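Local coordinates for sister chromatid cohesion protein (Chaetomium thermophilum, PDB 5T8V) that probably serves as the cohesin loader, a chromatin-binding factor that helps place cohesin on DNA, this chain being its C-terminal HEAT-repeat fragment, at residues L427-V439 and K449-A461. Numbering follows the deposited sequence.
Sequences LLRLLMLMMVGLV and KNMALELLGTMCA
Met-435 drops as a knob into the hole formed by Met-451, Ala-452, Leu-455 and Leu-456. Its CB rests 3.8 Å from CG of Leu-456, and CG lies over the backbone of Ala-452. The bend at chi2 (-54°) lays SD beside that alanine, 3.8 Å from its CB, and the near-extended last torsion carries CE against the ends of both Met-451 and Leu-455. The two methyls, CE of Met-435 and CE of Met-451, stand 3.7 Å apart. Unbranched and flexible, methionine can follow such a curved groove, while the small Ala-452 lets the backbones close to 4.7 Å between its CA and that of Met-435. With an alanine in place of Met-435, the hole is likely to be left partly unfilled, Met-451 and Leu-455 losing the methyl they meet. From the other helix, branched Leu-456 fills its hole with two methyls, CD2 on Met-432 and Val-436, CD1 toward Val-439. Compact Val-439 is itself a knob among Lys-449, Ala-452, Leu-453 and Leu-456. Met-459, bent at its last torsion, sets SD and CE against the root of Met-432, SD lying 3.8 Å from CB of Met-432. Helix 402-414 packs on Leu-428 and Leu-431, and helix 610-619 on Val-436 and Leu-456. Successive helices 423-440 and 446-474, their segments roughly antiparallel at 136°, form a helical hairpin with knobs-into-holes packing, the kind of unit from which HEAT-repeat solenoids are built.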
ATOM      1  N   LEU A 427       2.772  24.168  17.583  1.00  9.53           N
ATOM      2  CA  LEU A 427       1.701  24.180  16.595  1.00 10.19           C
ATOM      3  C   LEU A 427       1.526  22.802  15.969  1.00 10.44           C
ATOM      4  O   LEU A 427       0.404  22.291  15.860  1.00 15.04           O
ATOM      5  CB  LEU A 427       2.001  25.229  15.527  1.00 10.54           C
ATOM      6  CG  LEU A 427       1.941  26.679  16.009  1.00 10.62           C
ATOM      7  CD1 LEU A 427       2.703  27.588  15.068  1.00 10.98           C
ATOM      8  CD2 LEU A 427       0.496  27.130  16.126  1.00 11.70           C
ATOM      9  N   LEU A 428       2.635  22.181  15.560  1.00 14.23           N
ATOM     10  CA  LEU A 428       2.569  20.842  14.984  1.00 13.96           C
ATOM     11  C   LEU A 428       2.080  19.819  15.998  1.00 13.38           C
ATOM     12  O   LEU A 428       1.394  18.860  15.630  1.00 14.15           O
ATOM     13  CB  LEU A 428       3.942  20.436  14.449  1.00 13.14           C
ATOM     14  CG  LEU A 428       4.419  21.173  13.198  1.00 13.26           C
ATOM     15  CD1 LEU A 428       5.907  20.936  12.979  1.00 13.09           C
ATOM     16  CD2 LEU A 428       3.624  20.728  11.984  1.00 14.28           C
ATOM     17  N   ARG A 429       2.428  19.996  17.274  1.00 14.83           N
ATOM     18  CA  ARG A 429       1.975  19.070  18.307  1.00 14.88           C
ATOM     19  C   ARG A 429       0.460  19.114  18.446  1.00 15.82           C
ATOM     20  O   ARG A 429      -0.210  18.075  18.414  1.00 16.23           O
ATOM     21  CB  ARG A 429       2.640  19.403  19.642  1.00 15.17           C
ATOM     22  CG  ARG A 429       2.304  18.435  20.770  1.00 17.15           C
ATOM     23  CD  ARG A 429       2.298  19.134  22.120  1.00 17.10           C
ATOM     24  NE  ARG A 429       3.569  19.791  22.408  1.00 17.50           N
ATOM     25  CZ  ARG A 429       3.775  20.598  23.443  1.00 16.80           C
ATOM     26  NH1 ARG A 429       2.793  20.859  24.295  1.00 15.82           N
ATOM     27  NH2 ARG A 429       4.965  21.151  23.624  1.00 16.74           N
ATOM     28  N   LEU A 430      -0.100  20.314  18.609  1.00 11.43           N
ATOM     29  CA  LEU A 430      -1.548  20.421  18.761  1.00 12.19           C
ATOM     30  C   LEU A 430      -2.265  19.976  17.494  1.00 13.77           C
ATOM     31  O   LEU A 430      -3.305  19.305  17.560  1.00 15.10           O
ATOM     32  CB  LEU A 430      -1.929  21.852  19.131  1.00 11.89           C
ATOM     33  CG  LEU A 430      -1.295  22.372  20.422  1.00 11.50           C
ATOM     34  CD1 LEU A 430      -1.710  23.805  20.666  1.00 13.27           C
ATOM     35  CD2 LEU A 430      -1.668  21.506  21.610  1.00 11.36           C
ATOM     36  N   LEU A 431      -1.725  20.332  16.328  1.00 23.18           N
ATOM     37  CA  LEU A 431      -2.316  19.867  15.080  1.00 25.29           C
ATOM     38  C   LEU A 431      -2.338  18.345  15.027  1.00 26.35           C
ATOM     39  O   LEU A 431      -3.350  17.739  14.656  1.00 30.32           O
ATOM     40  CB  LEU A 431      -1.542  20.446  13.895  1.00 26.76           C
ATOM     41  CG  LEU A 431      -2.314  20.616  12.586  1.00 31.41           C
ATOM     42  CD1 LEU A 431      -1.599  21.596  11.677  1.00 32.72           C
ATOM     43  CD2 LEU A 431      -2.487  19.291  11.882  1.00 33.84           C
ATOM     44  N   MET A 432      -1.234  17.708  15.420  1.00 16.22           N
ATOM     45  CA  MET A 432      -1.159  16.252  15.398  1.00 16.12           C
ATOM     46  C   MET A 432      -2.174  15.638  16.352  1.00 16.78           C
ATOM     47  O   MET A 432      -2.921  14.726  15.978  1.00 18.07           O
ATOM     48  CB  MET A 432       0.262  15.804  15.744  1.00 15.16           C
ATOM     49  CG  MET A 432       0.430  14.300  15.876  1.00 17.51           C
ATOM     50  SD  MET A 432       0.058  13.695  17.533  1.00 19.29           S
ATOM     51  CE  MET A 432       1.439  14.363  18.459  1.00 18.23           C
ATOM     52  N   LEU A 433      -2.212  16.117  17.598  1.00 13.57           N
ATOM     53  CA  LEU A 433      -3.208  15.620  18.544  1.00 14.47           C
ATOM     54  C   LEU A 433      -4.611  15.737  17.967  1.00 15.60           C
ATOM     55  O   LEU A 433      -5.437  14.827  18.118  1.00 16.81           O
ATOM     56  CB  LEU A 433      -3.110  16.386  19.862  1.00 13.99           C
ATOM     57  CG  LEU A 433      -1.795  16.252  20.633  1.00 14.89           C
ATOM     58  CD1 LEU A 433      -1.797  17.169  21.849  1.00 14.62           C
ATOM     59  CD2 LEU A 433      -1.543  14.806  21.048  1.00 13.77           C
ATOM     60  N   MET A 434      -4.893  16.848  17.286  1.00 21.37           N
ATOM     61  CA  MET A 434      -6.225  17.049  16.731  1.00 23.89           C
ATOM     62  C   MET A 434      -6.516  16.059  15.610  1.00 25.68           C
ATOM     63  O   MET A 434      -7.631  15.530  15.518  1.00 27.61           O
ATOM     64  CB  MET A 434      -6.362  18.484  16.234  1.00 24.71           C
ATOM     65  CG  MET A 434      -7.762  18.839  15.769  1.00 27.60           C
ATOM     66  SD  MET A 434      -8.012  20.614  15.649  1.00 28.85           S
ATOM     67  CE  MET A 434      -7.966  21.078  17.381  1.00 28.53           C
ATOM     68  N   MET A 435      -5.534  15.794  14.745  1.00 24.48           N
ATOM     69  CA  MET A 435      -5.769  14.866  13.643  1.00 25.70           C
ATOM     70  C   MET A 435      -5.928  13.437  14.147  1.00 25.56           C
ATOM     71  O   MET A 435      -6.827  12.714  13.699  1.00 27.32           O
ATOM     72  CB  MET A 435      -4.632  14.956  12.625  1.00 25.09           C
ATOM     73  CG  MET A 435      -4.511  16.320  11.974  1.00 25.63           C
ATOM     74  SD  MET A 435      -6.053  16.882  11.226  1.00 29.03           S
ATOM     75  CE  MET A 435      -5.868  18.657  11.367  1.00 28.51           C
ATOM     76  N   VAL A 436      -5.070  13.009  15.073  1.00 18.12           N
ATOM     77  CA  VAL A 436      -5.257  11.701  15.696  1.00 19.03           C
ATOM     78  C   VAL A 436      -6.659  11.607  16.282  1.00 20.36           C
ATOM     79  O   VAL A 436      -7.370  10.612  16.093  1.00 21.91           O
ATOM     80  CB  VAL A 436      -4.179  11.453  16.767  1.00 18.06           C
ATOM     81  CG1 VAL A 436      -4.459  10.160  17.528  1.00 19.24           C
ATOM     82  CG2 VAL A 436      -2.804  11.397  16.127  1.00 17.06           C
ATOM     83  N   GLY A 437      -7.079  12.654  16.995  1.00 19.92           N
ATOM     84  CA  GLY A 437      -8.427  12.666  17.540  1.00 21.30           C
ATOM     85  C   GLY A 437      -9.486  12.474  16.472  1.00 22.79           C
ATOM     86  O   GLY A 437     -10.422  11.690  16.643  1.00 24.49           O
ATOM     87  N   LEU A 438      -9.350  13.187  15.349  1.00 22.36           N
ATOM     88  CA  LEU A 438     -10.339  13.068  14.279  1.00 23.92           C
ATOM     89  C   LEU A 438     -10.361  11.661  13.701  1.00 25.15           C
ATOM     90  O   LEU A 438     -11.428  11.147  13.344  1.00 27.03           O
ATOM     91  CB  LEU A 438     -10.055  14.091  13.176  1.00 23.33           C
ATOM     92  CG  LEU A 438     -10.365  15.561  13.482  1.00 22.75           C
ATOM     93  CD1 LEU A 438      -9.959  16.447  12.311  1.00 22.36           C
ATOM     94  CD2 LEU A 438     -11.840  15.767  13.813  1.00 24.34           C
ATOM     95  N   VAL A 439      -9.196  11.018  13.600  1.00 36.82           N
ATOM     96  CA  VAL A 439      -9.144   9.676  13.027  1.00 38.95           C
ATOM     97  C   VAL A 439      -9.697   8.644  14.003  1.00 41.41           C
ATOM     98  O   VAL A 439     -10.223   7.608  13.581  1.00 42.54           O
ATOM     99  CB  VAL A 439      -7.700   9.337  12.607  1.00 37.40           C
ATOM    100  CG1 VAL A 439      -7.592   7.892  12.123  1.00 38.66           C
ATOM    101  CG2 VAL A 439      -7.235  10.283  11.518  1.00 36.44           C
ATOM    102  N   LYS A 449     -11.482  12.664   8.133  1.00 41.00           N
ATOM    103  CA  LYS A 449     -10.562  11.538   8.264  1.00 39.78           C
ATOM    104  C   LYS A 449      -9.489  11.587   7.184  1.00 37.47           C
ATOM    105  O   LYS A 449      -8.299  11.410   7.465  1.00 37.15           O
ATOM    106  CB  LYS A 449     -11.329  10.217   8.195  1.00 43.26           C
ATOM    107  CG  LYS A 449     -12.133   9.884   9.440  1.00 44.89           C
ATOM    108  CD  LYS A 449     -12.781   8.507   9.317  1.00 47.44           C
ATOM    109  CE  LYS A 449     -13.662   8.182  10.516  1.00 48.64           C
ATOM    110  NZ  LYS A 449     -12.886   8.124  11.787  1.00 48.03           N
ATOM    111  N   ASN A 450      -9.896  11.826   5.936  1.00 29.30           N
ATOM    112  CA  ASN A 450      -8.936  11.878   4.838  1.00 29.18           C
ATOM    113  C   ASN A 450      -7.906  12.975   5.065  1.00 27.18           C
ATOM    114  O   ASN A 450      -6.700  12.757   4.899  1.00 26.23           O
ATOM    115  CB  ASN A 450      -9.670  12.095   3.518  1.00 31.25           C
ATOM    116  CG  ASN A 450     -10.598  10.955   3.183  1.00 33.47           C
ATOM    117  OD1 ASN A 450     -10.692   9.981   3.927  1.00 33.49           O
ATOM    118  ND2 ASN A 450     -11.299  11.072   2.063  1.00 35.53           N
ATOM    119  N   MET A 451      -8.362  14.168   5.444  1.00 26.67           N
ATOM    120  CA  MET A 451      -7.425  15.244   5.746  1.00 24.91           C
ATOM    121  C   MET A 451      -6.479  14.836   6.869  1.00 23.46           C
ATOM    122  O   MET A 451      -5.259  15.011   6.768  1.00 22.01           O
ATOM    123  CB  MET A 451      -8.188  16.512   6.123  1.00 24.83           C
ATOM    124  CG  MET A 451      -7.306  17.746   6.234  1.00 23.43           C
ATOM    125  SD  MET A 451      -8.150  19.158   6.962  1.00 23.75           S
ATOM    126  CE  MET A 451      -8.320  18.603   8.655  1.00 23.28           C
ATOM    127  N   ALA A 452      -7.033  14.275   7.947  1.00 23.05           N
ATOM    128  CA  ALA A 452      -6.225  13.925   9.110  1.00 21.57           C
ATOM    129  C   ALA A 452      -5.140  12.920   8.748  1.00 21.37           C
ATOM    130  O   ALA A 452      -3.984  13.062   9.159  1.00 20.00           O
ATOM    131  CB  ALA A 452      -7.122  13.378  10.218  1.00 22.03           C
ATOM    132  N   LEU A 453      -5.496  11.884   7.987  1.00 23.69           N
ATOM    133  CA  LEU A 453      -4.495  10.919   7.543  1.00 24.29           C
ATOM    134  C   LEU A 453      -3.460  11.582   6.642  1.00 24.02           C
ATOM    135  O   LEU A 453      -2.252  11.365   6.802  1.00 22.61           O
ATOM    136  CB  LEU A 453      -5.176   9.760   6.814  1.00 25.90           C
ATOM    137  CG  LEU A 453      -6.102   8.886   7.663  1.00 26.79           C
ATOM    138  CD1 LEU A 453      -6.958   7.994   6.781  1.00 28.30           C
ATOM    139  CD2 LEU A 453      -5.296   8.046   8.641  1.00 27.07           C
ATOM    140  N   GLU A 454      -3.917  12.406   5.698  1.00 35.18           N
ATOM    141  CA  GLU A 454      -3.002  13.037   4.754  1.00 36.80           C
ATOM    142  C   GLU A 454      -1.978  13.909   5.471  1.00 35.08           C
ATOM    143  O   GLU A 454      -0.811  13.963   5.066  1.00 35.82           O
ATOM    144  CB  GLU A 454      -3.799  13.853   3.737  1.00 41.17           C
ATOM    145  CG  GLU A 454      -2.948  14.635   2.751  1.00 43.96           C
ATOM    146  CD  GLU A 454      -3.726  15.050   1.515  1.00 47.88           C
ATOM    147  OE1 GLU A 454      -4.954  14.812   1.477  1.00 49.54           O
ATOM    148  OE2 GLU A 454      -3.112  15.612   0.582  1.00 48.81           O
ATOM    149  N   LEU A 455      -2.390  14.598   6.536  1.00 28.40           N
ATOM    150  CA  LEU A 455      -1.455  15.446   7.271  1.00 25.58           C
ATOM    151  C   LEU A 455      -0.590  14.633   8.225  1.00 23.30           C
ATOM    152  O   LEU A 455       0.616  14.879   8.337  1.00 22.15           O
ATOM    153  CB  LEU A 455      -2.213  16.528   8.041  1.00 24.61           C
ATOM    154  CG  LEU A 455      -2.820  17.681   7.235  1.00 25.75           C
ATOM    155  CD1 LEU A 455      -3.382  18.723   8.185  1.00 24.71           C
ATOM    156  CD2 LEU A 455      -1.813  18.327   6.286  1.00 27.08           C
ATOM    157  N   LEU A 456      -1.187  13.669   8.927  1.00 17.75           N
ATOM    158  CA  LEU A 456      -0.400  12.769   9.761  1.00 17.15           C
ATOM    159  C   LEU A 456       0.713  12.114   8.959  1.00 17.40           C
ATOM    160  O   LEU A 456       1.771  11.797   9.510  1.00 16.64           O
ATOM    161  CB  LEU A 456      -1.306  11.708  10.391  1.00 17.97           C
ATOM    162  CG  LEU A 456      -2.201  12.184  11.542  1.00 17.67           C
ATOM    163  CD1 LEU A 456      -3.234  11.126  11.896  1.00 18.99           C
ATOM    164  CD2 LEU A 456      -1.375  12.536  12.768  1.00 16.28           C
ATOM    165  N   GLY A 457       0.500  11.919   7.660  1.00 21.29           N
ATOM    166  CA  GLY A 457       1.551  11.417   6.798  1.00 21.54           C
ATOM    167  C   GLY A 457       2.728  12.367   6.695  1.00 21.52           C
ATOM    168  O   GLY A 457       3.870  11.978   6.958  1.00 21.73           O
ATOM    169  N   THR A 458       2.467  13.621   6.313  1.00 21.91           N
ATOM    170  CA  THR A 458       3.556  14.583   6.162  1.00 21.32           C
ATOM    171  C   THR A 458       4.278  14.798   7.487  1.00 20.21           C
ATOM    172  O   THR A 458       5.511  14.895   7.522  1.00 22.34           O
ATOM    173  CB  THR A 458       3.027  15.914   5.619  1.00 21.71           C
ATOM    174  OG1 THR A 458       2.114  16.487   6.558  1.00 24.06           O
ATOM    175  CG2 THR A 458       2.308  15.718   4.297  1.00 22.50           C
ATOM    176  N   MET A 459       3.529  14.873   8.589  1.00 18.78           N
ATOM    177  CA  MET A 459       4.163  15.020   9.896  1.00 18.30           C
ATOM    178  C   MET A 459       5.034  13.811  10.214  1.00 18.11           C
ATOM    179  O   MET A 459       6.160  13.953  10.710  1.00 16.67           O
ATOM    180  CB  MET A 459       3.097  15.224  10.977  1.00 18.15           C
ATOM    181  CG  MET A 459       2.468  16.618  10.967  1.00 20.32           C
ATOM    182  SD  MET A 459       1.294  16.931  12.312  1.00 20.99           S
ATOM    183  CE  MET A 459      -0.056  15.880  11.812  1.00 22.27           C
ATOM    184  N   CYS A 460       4.535  12.610   9.920  1.00 22.23           N
ATOM    185  CA  CYS A 460       5.327  11.403  10.124  1.00 23.73           C
ATOM    186  C   CYS A 460       6.638  11.481   9.351  1.00 23.81           C
ATOM    187  O   CYS A 460       7.717  11.227   9.902  1.00 23.01           O
ATOM    188  CB  CYS A 460       4.517  10.179   9.697  1.00 26.70           C
ATOM    189  SG  CYS A 460       5.017   8.655  10.487  1.00 30.01           S
ATOM    190  N   ALA A 461       6.562  11.836   8.065  1.00 15.95           N
ATOM    191  CA  ALA A 461       7.770  11.988   7.262  1.00 16.31           C
ATOM    192  C   ALA A 461       8.729  12.991   7.888  1.00 15.24           C
ATOM    193  O   ALA A 461       9.942  12.759   7.932  1.00 15.26           O
ATOM    194  CB  ALA A 461       7.402  12.419   5.844  1.00 17.42           C
TER